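Local coordinates for protein choline dehydrogenase and related flavoproteins (Aspergillus oryzae, PDB 3Q9T) that oxidises formate, as a flavin-dependent oxidase of the glucose-methanol-choline oxidoreductase family that carries its FAD in the 8-formyl form, at residues T51-M56 with G346-G351; S95-T100 with C200-R205; W101-K106 with I554-Y559; A160-E165 with L352-G357. All coordinates share one frame; numbering follows the deposited sequence.

Contact 1 of 4, residues T51-M56 with G346-G351; sequences TPSSAM and GPVGSG
Thr51, Pro52 and Ser53 meet Val348, Gly349, Ser350 and Gly351 in a buried loop-to-loop contact, one loop following helix 47-50 and the other leading into strand 353-358. Its polar centre is the carbonyl of Val348, gripped twice by one residue. The hydroxyl of Ser53 gives the shorter bond, with OG 2.7 Å from Val348 O; it lies in the carbonyl plane on a lone pair. The backbone N of Ser53 donates to the same oxygen over 3.3 Å, bent to 136° at the hydrogen and with the donor tilted 24° from the carbonyl plane. Serine suits this place because its short side chain carries a donor close to the backbone; with chi1 at 67°, between its own N and carbonyl carbon, OG can share the oxygen that the amide uses. Both loops make 3-10 turns here, at 52-56 and 347-349, and each begins on a proline, a residue whose fixed phi fits a first turn. Apolar surface flanks the bonds. Thr51 CG2 lies 3.6 Å from Val348 CG1, while Thr51 OG1 is hydrogen-bonded to Pro47 O, in the first residue of helix 47-50. The ring of Pro52 lies against the glycine-rich loop, CG being 3.3 Å from Gly349 O. Tyr340 of helix 331-343 packs on Thr51, Pro52 and Val348.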
# COMPACT_ATOMS: atom_id res chain seq x y z
N THR A 51 -21.76 -17.30 -15.82
CA THR A 51 -21.33 -16.70 -17.09
C THR A 51 -19.84 -16.39 -17.13
O THR A 51 -19.39 -15.47 -16.45
CB THR A 51 -22.04 -15.38 -17.30
OG1 THR A 51 -23.46 -15.59 -17.19
CG2 THR A 51 -21.67 -14.78 -18.65
N PRO A 52 -19.07 -17.15 -17.93
CA PRO A 52 -17.60 -17.01 -17.83
C PRO A 52 -17.07 -15.61 -18.10
O PRO A 52 -16.04 -15.26 -17.52
CB PRO A 52 -17.08 -18.00 -18.87
CG PRO A 52 -18.16 -19.04 -18.95
CD PRO A 52 -19.46 -18.28 -18.78
N SER A 53 -17.73 -14.81 -18.93
CA SER A 53 -17.16 -13.50 -19.27
C SER A 53 -17.35 -12.48 -18.16
O SER A 53 -16.76 -11.40 -18.21
CB SER A 53 -17.71 -12.96 -20.60
OG SER A 53 -19.09 -12.65 -20.55
N SER A 54 -18.15 -12.82 -17.16
CA SER A 54 -18.41 -11.94 -16.02
C SER A 54 -17.41 -12.14 -14.88
O SER A 54 -17.45 -11.38 -13.91
CB SER A 54 -19.82 -12.19 -15.46
OG SER A 54 -20.82 -11.66 -16.30
N ALA A 55 -16.55 -13.14 -14.98
CA ALA A 55 -15.65 -13.51 -13.87
C ALA A 55 -14.97 -12.32 -13.18
O ALA A 55 -15.11 -12.13 -11.97
CB ALA A 55 -14.61 -14.52 -14.33
N MET A 56 -14.23 -11.53 -13.96
CA MET A 56 -13.53 -10.37 -13.41
C MET A 56 -14.44 -9.41 -12.65
O MET A 56 -14.04 -8.83 -11.65
CB MET A 56 -12.70 -9.66 -14.49
CG MET A 56 -11.61 -10.56 -15.02
SD MET A 56 -10.39 -9.82 -16.11
CE MET A 56 -11.32 -9.81 -17.65
N GLY A 346 -21.87 -17.82 -28.22
CA GLY A 346 -21.18 -16.55 -28.37
C GLY A 346 -20.09 -16.25 -27.35
O GLY A 346 -19.85 -17.04 -26.42
N PRO A 347 -19.41 -15.10 -27.51
CA PRO A 347 -18.23 -14.74 -26.71
C PRO A 347 -18.57 -14.40 -25.25
O PRO A 347 -17.68 -14.47 -24.39
CB PRO A 347 -17.69 -13.50 -27.44
CG PRO A 347 -18.91 -12.87 -28.03
CD PRO A 347 -19.80 -14.02 -28.44
N VAL A 348 -19.81 -14.04 -24.98
CA VAL A 348 -20.24 -13.90 -23.59
C VAL A 348 -19.89 -15.15 -22.77
O VAL A 348 -19.64 -15.06 -21.57
CB VAL A 348 -21.73 -13.59 -23.47
CG1 VAL A 348 -22.18 -13.67 -22.00
CG2 VAL A 348 -22.06 -12.21 -24.09
N GLY A 349 -19.86 -16.31 -23.42
CA GLY A 349 -19.52 -17.55 -22.73
C GLY A 349 -18.02 -17.81 -22.66
O GLY A 349 -17.59 -18.86 -22.19
N SER A 350 -17.23 -16.85 -23.11
CA SER A 350 -15.78 -17.01 -23.14
C SER A 350 -15.07 -16.56 -21.85
O SER A 350 -15.45 -15.57 -21.21
CB SER A 350 -15.20 -16.26 -24.34
OG SER A 350 -13.79 -16.41 -24.37
N GLY A 351 -14.02 -17.29 -21.49
CA GLY A 351 -13.14 -16.90 -20.40
C GLY A 351 -12.00 -15.99 -20.84
O GLY A 351 -11.16 -15.60 -20.02

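Contact 2 of 4, residues S95-T100 with C200-R205; sequences SLNYFT and CDTIYR. With FAY ([(2R,3S,4R,5R)-5-(6-amino-9H-purin-9-yl)-3,4-dihydroxytetrahydrofuran-2-yl]methyl (2R,3S,4S)-5-(8-formyl-7-methyl-2,4-dioxo-3,4-dihydrobenzo[g]pteridin-10(2H)-yl)-2,3,4-trihydroxypentyl dihydrogen diphosphate), chain D.
Phe99 and Thr100 lie against Asp201 and Thr202 where the FAD-binding loop joins strand 195-204: Thr100 and Asp201 form an antiparallel, non-hydrogen-bonded beta bridge. Among the hydrogen bonds, Thr202 N, at the centre of an inverse gamma turn, donates to Phe99 O at 2.7 Å. Asn97 OD1 accepts from Phe99 N at 3.1 Å, closing an Asx turn, a role asparagine suits because its amide can also donate: Asn97 ND2 reaches the ribityl O2' of the 8-formyl-FAD at 3.0 Å and bonds to Gln555. Thr100 O takes the flavin N3-H, so the bridge residue itself reads the pyrimidine edge. Water links the segments twice, one molecule between Asn97 OD1 and Thr202 OG1, another bonded to Thr100 OG1 and donating to Asp201 OD2. Apolar contact rests on Phe99, whose CG stands anti to its carbonyl carbon (chi1 -47°), so that one ring face meets Ile203. CD1 of Ile203 makes a CH-pi contact 3.6 Å from the ring centroid, and Asn97 O sits 3.6 Å above the opposite face of the Phe99 ring, over its centre.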
# COMPACT_ATOMS: atom_id res chain seq x y z
N SER A 95 -15.88 -20.71 -7.94
CA SER A 95 -17.03 -19.95 -8.42
C SER A 95 -16.70 -18.55 -8.93
O SER A 95 -17.57 -17.88 -9.50
CB SER A 95 -18.07 -19.82 -7.31
OG SER A 95 -18.71 -21.06 -7.08
N LEU A 96 -15.48 -18.08 -8.72
CA LEU A 96 -15.13 -16.77 -9.28
C LEU A 96 -13.77 -16.72 -10.00
O LEU A 96 -13.31 -15.64 -10.36
CB LEU A 96 -15.26 -15.63 -8.25
CG LEU A 96 -14.60 -15.68 -6.87
CD1 LEU A 96 -13.15 -16.14 -6.88
CD2 LEU A 96 -14.75 -14.33 -6.13
N ASN A 97 -13.16 -17.89 -10.23
CA ASN A 97 -11.82 -17.95 -10.83
C ASN A 97 -11.82 -17.82 -12.35
O ASN A 97 -12.88 -17.64 -12.95
CB ASN A 97 -11.02 -19.18 -10.33
CG ASN A 97 -11.45 -20.50 -11.01
OD1 ASN A 97 -12.17 -20.51 -12.01
ND2 ASN A 97 -10.98 -21.62 -10.47
N TYR A 98 -10.63 -17.85 -12.97
CA TYR A 98 -10.53 -17.61 -14.42
C TYR A 98 -10.27 -18.89 -15.24
O TYR A 98 -9.62 -18.87 -16.30
CB TYR A 98 -9.56 -16.45 -14.73
CG TYR A 98 -9.87 -15.24 -13.87
CD1 TYR A 98 -8.86 -14.50 -13.27
CD2 TYR A 98 -11.20 -14.87 -13.62
CE1 TYR A 98 -9.15 -13.41 -12.46
CE2 TYR A 98 -11.50 -13.78 -12.81
CZ TYR A 98 -10.47 -13.06 -12.22
OH TYR A 98 -10.74 -11.99 -11.40
N PHE A 99 -10.77 -20.00 -14.71
CA PHE A 99 -11.12 -21.18 -15.49
C PHE A 99 -10.00 -22.11 -15.93
O PHE A 99 -10.24 -23.31 -16.11
CB PHE A 99 -11.94 -20.78 -16.72
CG PHE A 99 -13.04 -19.83 -16.41
CD1 PHE A 99 -14.18 -20.27 -15.74
CD2 PHE A 99 -12.94 -18.50 -16.78
CE1 PHE A 99 -15.22 -19.39 -15.46
CE2 PHE A 99 -13.98 -17.61 -16.49
CZ PHE A 99 -15.12 -18.06 -15.81
N THR A 100 -8.80 -21.57 -16.13
CA THR A 100 -7.70 -22.37 -16.66
C THR A 100 -7.48 -23.65 -15.87
O THR A 100 -7.54 -23.67 -14.64
CB THR A 100 -6.38 -21.60 -16.75
OG1 THR A 100 -6.63 -20.25 -17.18
CG2 THR A 100 -5.47 -22.28 -17.77
N CYS A 200 -6.98 -25.61 -21.65
CA CYS A 200 -8.30 -26.10 -21.29
C CYS A 200 -8.88 -25.28 -20.15
O CYS A 200 -8.17 -24.56 -19.47
CB CYS A 200 -8.25 -27.57 -20.90
SG CYS A 200 -7.80 -28.64 -22.26
N ASP A 201 -10.18 -25.43 -19.93
CA ASP A 201 -10.87 -24.55 -19.02
C ASP A 201 -11.99 -25.26 -18.30
O ASP A 201 -12.56 -26.22 -18.83
CB ASP A 201 -11.45 -23.39 -19.80
CG ASP A 201 -10.40 -22.39 -20.20
OD1 ASP A 201 -9.99 -22.39 -21.38
OD2 ASP A 201 -9.98 -21.61 -19.32
N THR A 202 -12.32 -24.78 -17.11
CA THR A 202 -13.52 -25.23 -16.41
C THR A 202 -14.73 -24.46 -16.96
O THR A 202 -15.49 -23.82 -16.22
CB THR A 202 -13.41 -25.10 -14.88
OG1 THR A 202 -12.87 -23.81 -14.54
CG2 THR A 202 -12.50 -26.22 -14.32
N ILE A 203 -14.87 -24.54 -18.29
CA ILE A 203 -16.01 -23.98 -19.01
C ILE A 203 -16.50 -25.03 -20.02
O ILE A 203 -15.70 -25.74 -20.64
CB ILE A 203 -15.61 -22.69 -19.76
CG1 ILE A 203 -15.12 -21.63 -18.76
CG2 ILE A 203 -16.79 -22.18 -20.58
CD1 ILE A 203 -14.46 -20.42 -19.38
N TYR A 204 -17.81 -25.15 -20.17
CA TYR A 204 -18.38 -26.03 -21.18
C TYR A 204 -19.74 -25.52 -21.59
O TYR A 204 -20.57 -25.17 -20.75
CB TYR A 204 -18.47 -27.48 -20.68
CG TYR A 204 -18.92 -28.47 -21.74
CD1 TYR A 204 -18.26 -28.57 -22.95
CD2 TYR A 204 -20.00 -29.32 -21.51
CE1 TYR A 204 -18.66 -29.47 -23.92
CE2 TYR A 204 -20.42 -30.23 -22.47
CZ TYR A 204 -19.74 -30.30 -23.67
OH TYR A 204 -20.13 -31.20 -24.63
N ARG A 205 -19.96 -25.48 -22.90
CA ARG A 205 -21.15 -24.84 -23.45
C ARG A 205 -21.38 -23.51 -22.75
O ARG A 205 -22.49 -23.24 -22.29
CB ARG A 205 -22.37 -25.74 -23.29
CG ARG A 205 -22.37 -26.94 -24.23
CD ARG A 205 -23.50 -27.89 -23.86
NE ARG A 205 -24.32 -28.27 -25.01
CZ ARG A 205 -25.43 -27.63 -25.39
NH1 ARG A 205 -25.86 -26.56 -24.72
NH2 ARG A 205 -26.11 -28.07 -26.44
P FAY D . -9.71 -24.03 -2.05
N1 FAY D . -6.64 -21.36 -10.46
C2 FAY D . -6.66 -21.94 -11.72
O2 FAY D . -6.34 -23.12 -11.86
N3 FAY D . -7.45 -21.40 -12.71
C4 FAY D . -7.73 -20.05 -12.67
O4 FAY D . -7.73 -19.43 -13.74
N5 FAY D . -8.00 -18.10 -11.32
C6 FAY D . -8.81 -16.33 -10.00
C7 FAY D . -9.19 -15.79 -8.79
C8 FAY D . -9.02 -16.55 -7.62
O8 FAY D . -9.66 -16.73 -5.37
C9 FAY D . -8.59 -17.88 -7.71
PA FAY D . -11.73 -22.09 -1.66
C1' FAY D . -7.40 -20.57 -7.78
C10 FAY D . -7.14 -20.09 -10.28
N10 FAY D . -7.50 -19.65 -9.00
N1A FAY D . -16.80 -19.79 7.75
O1A FAY D . -11.64 -20.61 -1.48
C1B FAY D . -15.40 -20.94 2.83
O1P FAY D . -10.64 -25.21 -1.92
C2' FAY D . -8.64 -21.49 -7.66
O2' FAY D . -9.76 -20.71 -7.87
C2A FAY D . -17.53 -20.49 6.81
O2A FAY D . -12.16 -22.52 -3.03
C2B FAY D . -15.25 -19.98 1.66
O2B FAY D . -16.40 -19.17 1.46
O2P FAY D . -8.37 -24.32 -1.40
C3' FAY D . -8.88 -22.39 -6.40
O3' FAY D . -10.23 -22.48 -5.96
N3A FAY D . -17.01 -20.71 5.54
C3B FAY D . -15.04 -20.93 0.51
O3B FAY D . -16.30 -21.39 0.07
O3P FAY D . -10.33 -22.76 -1.29
C4' FAY D . -8.04 -22.08 -5.20
O4' FAY D . -6.70 -22.00 -5.67
C4A FAY D . -15.78 -20.23 5.23
C4B FAY D . -14.34 -22.11 1.14
O4B FAY D . -14.48 -21.97 2.54
C4X FAY D . -7.56 -19.40 -11.43
C5' FAY D . -8.21 -23.16 -4.10
O5' FAY D . -9.50 -23.53 -3.60
C5A FAY D . -15.03 -19.53 6.17
C5B FAY D . -12.88 -22.15 0.74
O5B FAY D . -12.80 -22.65 -0.57
C5X FAY D . -8.18 -17.57 -10.06
C6A FAY D . -15.55 -19.30 7.44
N6A FAY D . -14.87 -18.54 8.31
N7A FAY D . -13.86 -19.19 5.59
C7M FAY D . -9.59 -14.34 -8.74
C8A FAY D . -13.84 -19.65 4.33
C8M FAY D . -9.77 -16.13 -6.42
C9A FAY D . -8.12 -18.39 -8.92
N9A FAY D . -15.02 -20.29 4.09
O HOH W 1 -14.28 -22.42 -12.65
O HOH W 2 -8.15 -19.93 -19.67

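Contact 3 of 4, residues W101-K106 with I554-Y559; sequences WVPGHK and IQNSVY. With FAY ([(2R,3S,4R,5R)-5-(6-amino-9H-purin-9-yl)-3,4-dihydroxytetrahydrofuran-2-yl]methyl (2R,3S,4S)-5-(8-formyl-7-methyl-2,4-dioxo-3,4-dihydrobenzo[g]pteridin-10(2H)-yl)-2,3,4-trihydroxypentyl dihydrogen diphosphate), chain D.
Trp101 and Asn556 each extend their side chains opposite the backbone N (chi1 -180° and -171°), which lays the Asn556 amide over one face of the indole. The two planes are 25° apart, a stack with ND2 of Asn556 3.2 Å from Trp101 CZ2, offset toward the rim. A flat amide suits the place, since it can stack and still bond: ND2 also donates to Leu129 O. Asn556 OD1 lies alongside Pro103, 3.3 Å from Pro103 CB. At the indole edge, Trp101 CZ3 touches Tyr559 CD2 at 3.5 Å. One water accepts from Val102 N and Asn556 N and donates to flavin O2. The same O2 accepts from Gln555 N at 2.6 Å, at the first turn of the helix, whose N-terminal end would probably favour negative charge on the pyrimidine ring. A second water joins Val102 O to Ser557 N. Helix 555-572 starts beside the flavin pyrimidine, with helix 16-25 against Val558 and Tyr559, helix 122-131 against Pro103, and strand 155-159 touching Trp101 and Tyr559.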
# COMPACT_ATOMS: atom_id res chain seq x y z
N TRP A 101 -7.26 -24.74 -16.61
CA TRP A 101 -7.14 -26.06 -16.03
C TRP A 101 -5.85 -26.66 -16.52
O TRP A 101 -5.75 -27.07 -17.68
CB TRP A 101 -8.31 -26.92 -16.47
CG TRP A 101 -8.32 -28.33 -15.93
CD1 TRP A 101 -7.77 -29.43 -16.51
CD2 TRP A 101 -8.94 -28.78 -14.71
NE1 TRP A 101 -8.01 -30.54 -15.74
CE2 TRP A 101 -8.72 -30.17 -14.63
CE3 TRP A 101 -9.65 -28.15 -13.68
CZ2 TRP A 101 -9.19 -30.94 -13.57
CZ3 TRP A 101 -10.11 -28.91 -12.63
CH2 TRP A 101 -9.88 -30.30 -12.57
N VAL A 102 -4.87 -26.72 -15.62
CA VAL A 102 -3.51 -27.08 -15.97
C VAL A 102 -2.84 -27.63 -14.71
O VAL A 102 -2.90 -27.02 -13.66
CB VAL A 102 -2.77 -25.85 -16.57
CG1 VAL A 102 -2.88 -24.65 -15.62
CG2 VAL A 102 -1.32 -26.18 -16.88
N PRO A 103 -2.24 -28.83 -14.80
CA PRO A 103 -1.73 -29.49 -13.59
C PRO A 103 -0.39 -28.98 -13.10
O PRO A 103 -0.25 -28.75 -11.89
CB PRO A 103 -1.57 -30.95 -14.04
CG PRO A 103 -1.27 -30.85 -15.50
CD PRO A 103 -2.14 -29.70 -15.99
N GLY A 104 0.59 -28.83 -13.99
CA GLY A 104 1.94 -28.50 -13.58
C GLY A 104 2.98 -29.53 -13.99
O GLY A 104 2.68 -30.53 -14.65
N HIS A 105 4.22 -29.30 -13.58
CA HIS A 105 5.35 -30.04 -14.11
C HIS A 105 5.66 -31.24 -13.22
O HIS A 105 5.64 -31.14 -12.01
CB HIS A 105 6.56 -29.11 -14.22
CG HIS A 105 7.68 -29.66 -15.05
ND1 HIS A 105 8.61 -30.54 -14.56
CD2 HIS A 105 8.03 -29.43 -16.34
CE1 HIS A 105 9.48 -30.84 -15.50
NE2 HIS A 105 9.15 -30.18 -16.60
N LYS A 106 5.90 -32.38 -13.86
CA LYS A 106 6.20 -33.62 -13.15
C LYS A 106 7.34 -33.50 -12.13
O LYS A 106 7.25 -34.02 -11.03
CB LYS A 106 6.52 -34.73 -14.17
CG LYS A 106 7.18 -35.99 -13.60
CD LYS A 106 7.30 -37.08 -14.68
CE LYS A 106 8.43 -38.06 -14.41
NZ LYS A 106 8.37 -38.68 -13.06
N ILE A 554 -3.45 -23.02 -10.36
CA ILE A 554 -3.40 -24.19 -9.47
C ILE A 554 -4.68 -24.96 -9.21
O ILE A 554 -4.64 -25.93 -8.46
CB ILE A 554 -2.83 -23.77 -8.09
CG1 ILE A 554 -3.82 -22.82 -7.40
CG2 ILE A 554 -1.46 -23.12 -8.27
CD1 ILE A 554 -3.50 -22.50 -5.94
N GLN A 555 -5.81 -24.57 -9.80
CA GLN A 555 -7.08 -25.20 -9.44
C GLN A 555 -7.07 -26.72 -9.68
O GLN A 555 -7.69 -27.46 -8.93
CB GLN A 555 -8.30 -24.53 -10.10
CG GLN A 555 -8.63 -24.99 -11.52
CD GLN A 555 -9.98 -24.44 -12.04
OE1 GLN A 555 -10.98 -24.42 -11.32
NE2 GLN A 555 -9.99 -23.99 -13.27
N ASN A 556 -6.38 -27.17 -10.72
CA ASN A 556 -6.29 -28.60 -11.03
C ASN A 556 -5.67 -29.36 -9.85
O ASN A 556 -6.22 -30.37 -9.40
CB ASN A 556 -5.51 -28.80 -12.34
CG ASN A 556 -5.55 -30.25 -12.87
OD1 ASN A 556 -4.88 -30.56 -13.85
ND2 ASN A 556 -6.33 -31.13 -12.23
N SER A 557 -4.56 -28.87 -9.31
CA SER A 557 -3.93 -29.51 -8.15
C SER A 557 -4.83 -29.49 -6.89
O SER A 557 -4.78 -30.41 -6.06
CB SER A 557 -2.58 -28.88 -7.84
OG SER A 557 -2.72 -27.50 -7.48
N VAL A 558 -5.66 -28.46 -6.76
CA VAL A 558 -6.53 -28.36 -5.60
C VAL A 558 -7.65 -29.41 -5.64
O VAL A 558 -7.94 -30.06 -4.64
CB VAL A 558 -7.11 -26.94 -5.44
CG1 VAL A 558 -8.02 -26.86 -4.21
CG2 VAL A 558 -5.97 -25.93 -5.34
N TYR A 559 -8.29 -29.56 -6.79
CA TYR A 559 -9.23 -30.65 -6.98
C TYR A 559 -8.51 -31.97 -6.75
O TYR A 559 -9.02 -32.85 -6.08
CB TYR A 559 -9.84 -30.64 -8.37
CG TYR A 559 -10.98 -29.66 -8.57
CD1 TYR A 559 -12.26 -29.97 -8.13
CD2 TYR A 559 -10.78 -28.45 -9.24
CE1 TYR A 559 -13.31 -29.08 -8.32
CE2 TYR A 559 -11.84 -27.56 -9.45
CZ TYR A 559 -13.10 -27.88 -8.98
OH TYR A 559 -14.15 -27.02 -9.19
P FAY D . -9.71 -24.03 -2.05
N1 FAY D . -6.64 -21.36 -10.46
C2 FAY D . -6.66 -21.94 -11.72
O2 FAY D . -6.34 -23.12 -11.86
N3 FAY D . -7.45 -21.40 -12.71
C4 FAY D . -7.73 -20.05 -12.67
O4 FAY D . -7.73 -19.43 -13.74
N5 FAY D . -8.00 -18.10 -11.32
C6 FAY D . -8.81 -16.33 -10.00
C7 FAY D . -9.19 -15.79 -8.79
C8 FAY D . -9.02 -16.55 -7.62
O8 FAY D . -9.66 -16.73 -5.37
C9 FAY D . -8.59 -17.88 -7.71
PA FAY D . -11.73 -22.09 -1.66
C1' FAY D . -7.40 -20.57 -7.78
C10 FAY D . -7.14 -20.09 -10.28
N10 FAY D . -7.50 -19.65 -9.00
N1A FAY D . -16.80 -19.79 7.75
O1A FAY D . -11.64 -20.61 -1.48
C1B FAY D . -15.40 -20.94 2.83
O1P FAY D . -10.64 -25.21 -1.92
C2' FAY D . -8.64 -21.49 -7.66
O2' FAY D . -9.76 -20.71 -7.87
C2A FAY D . -17.53 -20.49 6.81
O2A FAY D . -12.16 -22.52 -3.03
C2B FAY D . -15.25 -19.98 1.66
O2B FAY D . -16.40 -19.17 1.46
O2P FAY D . -8.37 -24.32 -1.40
C3' FAY D . -8.88 -22.39 -6.40
O3' FAY D . -10.23 -22.48 -5.96
N3A FAY D . -17.01 -20.71 5.54
C3B FAY D . -15.04 -20.93 0.51
O3B FAY D . -16.30 -21.39 0.07
O3P FAY D . -10.33 -22.76 -1.29
C4' FAY D . -8.04 -22.08 -5.20
O4' FAY D . -6.70 -22.00 -5.67
C4A FAY D . -15.78 -20.23 5.23
C4B FAY D . -14.34 -22.11 1.14
O4B FAY D . -14.48 -21.97 2.54
C4X FAY D . -7.56 -19.40 -11.43
C5' FAY D . -8.21 -23.16 -4.10
O5' FAY D . -9.50 -23.53 -3.60
C5A FAY D . -15.03 -19.53 6.17
C5B FAY D . -12.88 -22.15 0.74
O5B FAY D . -12.80 -22.65 -0.57
C5X FAY D . -8.18 -17.57 -10.06
C6A FAY D . -15.55 -19.30 7.44
N6A FAY D . -14.87 -18.54 8.31
N7A FAY D . -13.86 -19.19 5.59
C7M FAY D . -9.59 -14.34 -8.74
C8A FAY D . -13.84 -19.65 4.33
C8M FAY D . -9.77 -16.13 -6.42
C9A FAY D . -8.12 -18.39 -8.92
N9A FAY D . -15.02 -20.29 4.09
O HOH W 3 -5.62 -25.35 -13.00
O HOH W 4 -2.76 -27.29 -10.79

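Contact 4 of 4, residues A160-E165 with L352-G357; sequences AELIDE and LLELVG
Glu354 stretches its side chain across Leu162, whose CD2 lies 3.5 Å from the carboxylate carbon CD of Glu354, the two side chains passing each other at a slant. Beyond the overlap the carboxylate reaches the backbone of the opposite loop. Ile163 N donates to Glu354 OE2 at 2.8 Å in a nearly straight bond (169°), arriving on the syn side about 20° out of the carboxylate plane. A water 2.9 Å from the same OE2 gives its other hydrogen to Glu161 O, so OE2 receives two donors. Glutamate has the length to do this, extended past CG, and its OE1 forms a salt bridge with Arg170, which also bonds to Ile163 O. Helix 167-179 is thereby joined to the contact through one arginine. In the fold, the loop 160-165 leaves strand 155-159, while Glu354 lies where the chain enters strand 353-358; both strands pair antiparallel with strand 195-204, on which Ala160 packs against Asp201. The small methyl of Ala160 fits beside the aliphatic stem, CB 3.9 Å from Glu354 CG. Nearer the tip, Ile163 CG1 lies 3.4 Å from Glu354 OE2, and CD1 of Ile163 meets Leu352 CD2 at 4.3 Å, a loose apolar touch.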
# COMPACT_ATOMS: atom_id res chain seq x y z
N ALA A 160 -10.47 -24.21 -24.58
CA ALA A 160 -11.27 -23.00 -24.71
C ALA A 160 -12.17 -23.12 -25.93
O ALA A 160 -11.73 -23.56 -27.00
CB ALA A 160 -10.36 -21.77 -24.83
N GLU A 161 -13.44 -22.75 -25.77
CA GLU A 161 -14.37 -22.69 -26.89
C GLU A 161 -14.04 -21.42 -27.64
O GLU A 161 -14.44 -20.32 -27.23
CB GLU A 161 -15.82 -22.73 -26.37
CG GLU A 161 -16.08 -24.02 -25.54
CD GLU A 161 -17.43 -24.09 -24.82
OE1 GLU A 161 -18.02 -25.20 -24.78
OE2 GLU A 161 -17.90 -23.07 -24.27
N LEU A 162 -13.27 -21.56 -28.73
CA LEU A 162 -12.61 -20.44 -29.37
C LEU A 162 -13.57 -19.36 -29.88
O LEU A 162 -14.59 -19.67 -30.49
CB LEU A 162 -11.71 -20.93 -30.50
CG LEU A 162 -10.53 -21.75 -29.98
CD1 LEU A 162 -9.74 -22.39 -31.12
CD2 LEU A 162 -9.63 -20.88 -29.08
N ILE A 163 -13.23 -18.10 -29.62
CA ILE A 163 -13.96 -16.96 -30.18
C ILE A 163 -13.59 -16.76 -31.65
O ILE A 163 -12.41 -16.55 -31.95
CB ILE A 163 -13.60 -15.65 -29.44
CG1 ILE A 163 -13.91 -15.78 -27.95
CG2 ILE A 163 -14.35 -14.47 -30.06
CD1 ILE A 163 -13.49 -14.55 -27.13
N ASP A 164 -14.56 -16.80 -32.57
CA ASP A 164 -14.25 -16.68 -34.01
C ASP A 164 -13.47 -15.41 -34.39
O ASP A 164 -12.46 -15.49 -35.10
CB ASP A 164 -15.52 -16.80 -34.86
CG ASP A 164 -16.04 -18.23 -34.94
OD1 ASP A 164 -17.24 -18.43 -35.22
OD2 ASP A 164 -15.24 -19.17 -34.71
N GLU A 165 -13.93 -14.26 -33.92
CA GLU A 165 -13.30 -12.98 -34.19
C GLU A 165 -11.84 -12.92 -33.72
O GLU A 165 -11.05 -12.13 -34.24
CB GLU A 165 -14.10 -11.88 -33.52
CG GLU A 165 -13.50 -10.50 -33.65
CD GLU A 165 -14.42 -9.42 -33.10
OE1 GLU A 165 -15.44 -9.77 -32.45
OE2 GLU A 165 -14.13 -8.22 -33.31
N LEU A 352 -11.95 -15.69 -22.14
CA LEU A 352 -11.06 -14.66 -22.71
C LEU A 352 -9.57 -14.99 -22.69
O LEU A 352 -8.75 -14.14 -23.00
CB LEU A 352 -11.28 -13.29 -22.04
CG LEU A 352 -12.75 -12.90 -21.86
CD1 LEU A 352 -12.88 -11.60 -21.04
CD2 LEU A 352 -13.44 -12.77 -23.21
N LEU A 353 -9.23 -16.21 -22.33
CA LEU A 353 -7.84 -16.64 -22.36
C LEU A 353 -7.83 -17.92 -23.17
O LEU A 353 -8.46 -18.89 -22.77
CB LEU A 353 -7.37 -16.93 -20.93
CG LEU A 353 -5.89 -16.79 -20.56
CD1 LEU A 353 -5.57 -17.58 -19.29
CD2 LEU A 353 -4.94 -17.14 -21.70
N GLU A 354 -7.11 -17.95 -24.30
CA GLU A 354 -7.17 -19.11 -25.21
C GLU A 354 -5.81 -19.71 -25.51
O GLU A 354 -5.69 -20.91 -25.77
CB GLU A 354 -7.88 -18.76 -26.52
CG GLU A 354 -9.32 -18.29 -26.32
CD GLU A 354 -9.95 -17.77 -27.59
OE1 GLU A 354 -9.17 -17.34 -28.47
OE2 GLU A 354 -11.21 -17.79 -27.71
N LEU A 355 -4.80 -18.84 -25.52
CA LEU A 355 -3.42 -19.26 -25.68
C LEU A 355 -2.64 -18.90 -24.43
O LEU A 355 -2.73 -17.77 -23.91
CB LEU A 355 -2.79 -18.59 -26.91
CG LEU A 355 -3.31 -19.11 -28.24
CD1 LEU A 355 -3.05 -18.12 -29.36
CD2 LEU A 355 -2.73 -20.50 -28.57
N VAL A 356 -1.84 -19.85 -23.98
CA VAL A 356 -1.06 -19.71 -22.77
C VAL A 356 0.35 -20.24 -23.01
O VAL A 356 0.52 -21.33 -23.59
CB VAL A 356 -1.71 -20.50 -21.59
CG1 VAL A 356 -0.77 -20.55 -20.39
CG2 VAL A 356 -3.07 -19.90 -21.22
N GLY A 357 1.35 -19.49 -22.55
CA GLY A 357 2.74 -19.87 -22.78
C GLY A 357 3.54 -20.27 -21.54
O GLY A 357 3.47 -19.64 -20.49
O HOH W 5 -12.88 -18.71 -25.59

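Contact 2 occupies the middle of the group, beside the flavin, and touches each of the others. Toward contact 3 the link is polar: Gln555 NE2 lies 2.8 Å from Thr100 O and Gln555 OE1 2.9 Å from Asn97 ND2, so two regions distant in sequence grip the same cofactor and each other. Toward contact 1 it is packing, with Pro52 CB 3.6 Å from Ile203 CD1. Contact 4 meets contact 2 through Arg205 N, 2.7 Å from Glu161 OE1, and shares with it the sheet holding strands 195-204 and 353-358. Contacts 1 and 4 abut where Ser350 OG lies 3.3 Å from Ile163 CD1. Contact 3 stays about 11 Å from contact 1 and 7 Å from contact 4 between nearest atoms.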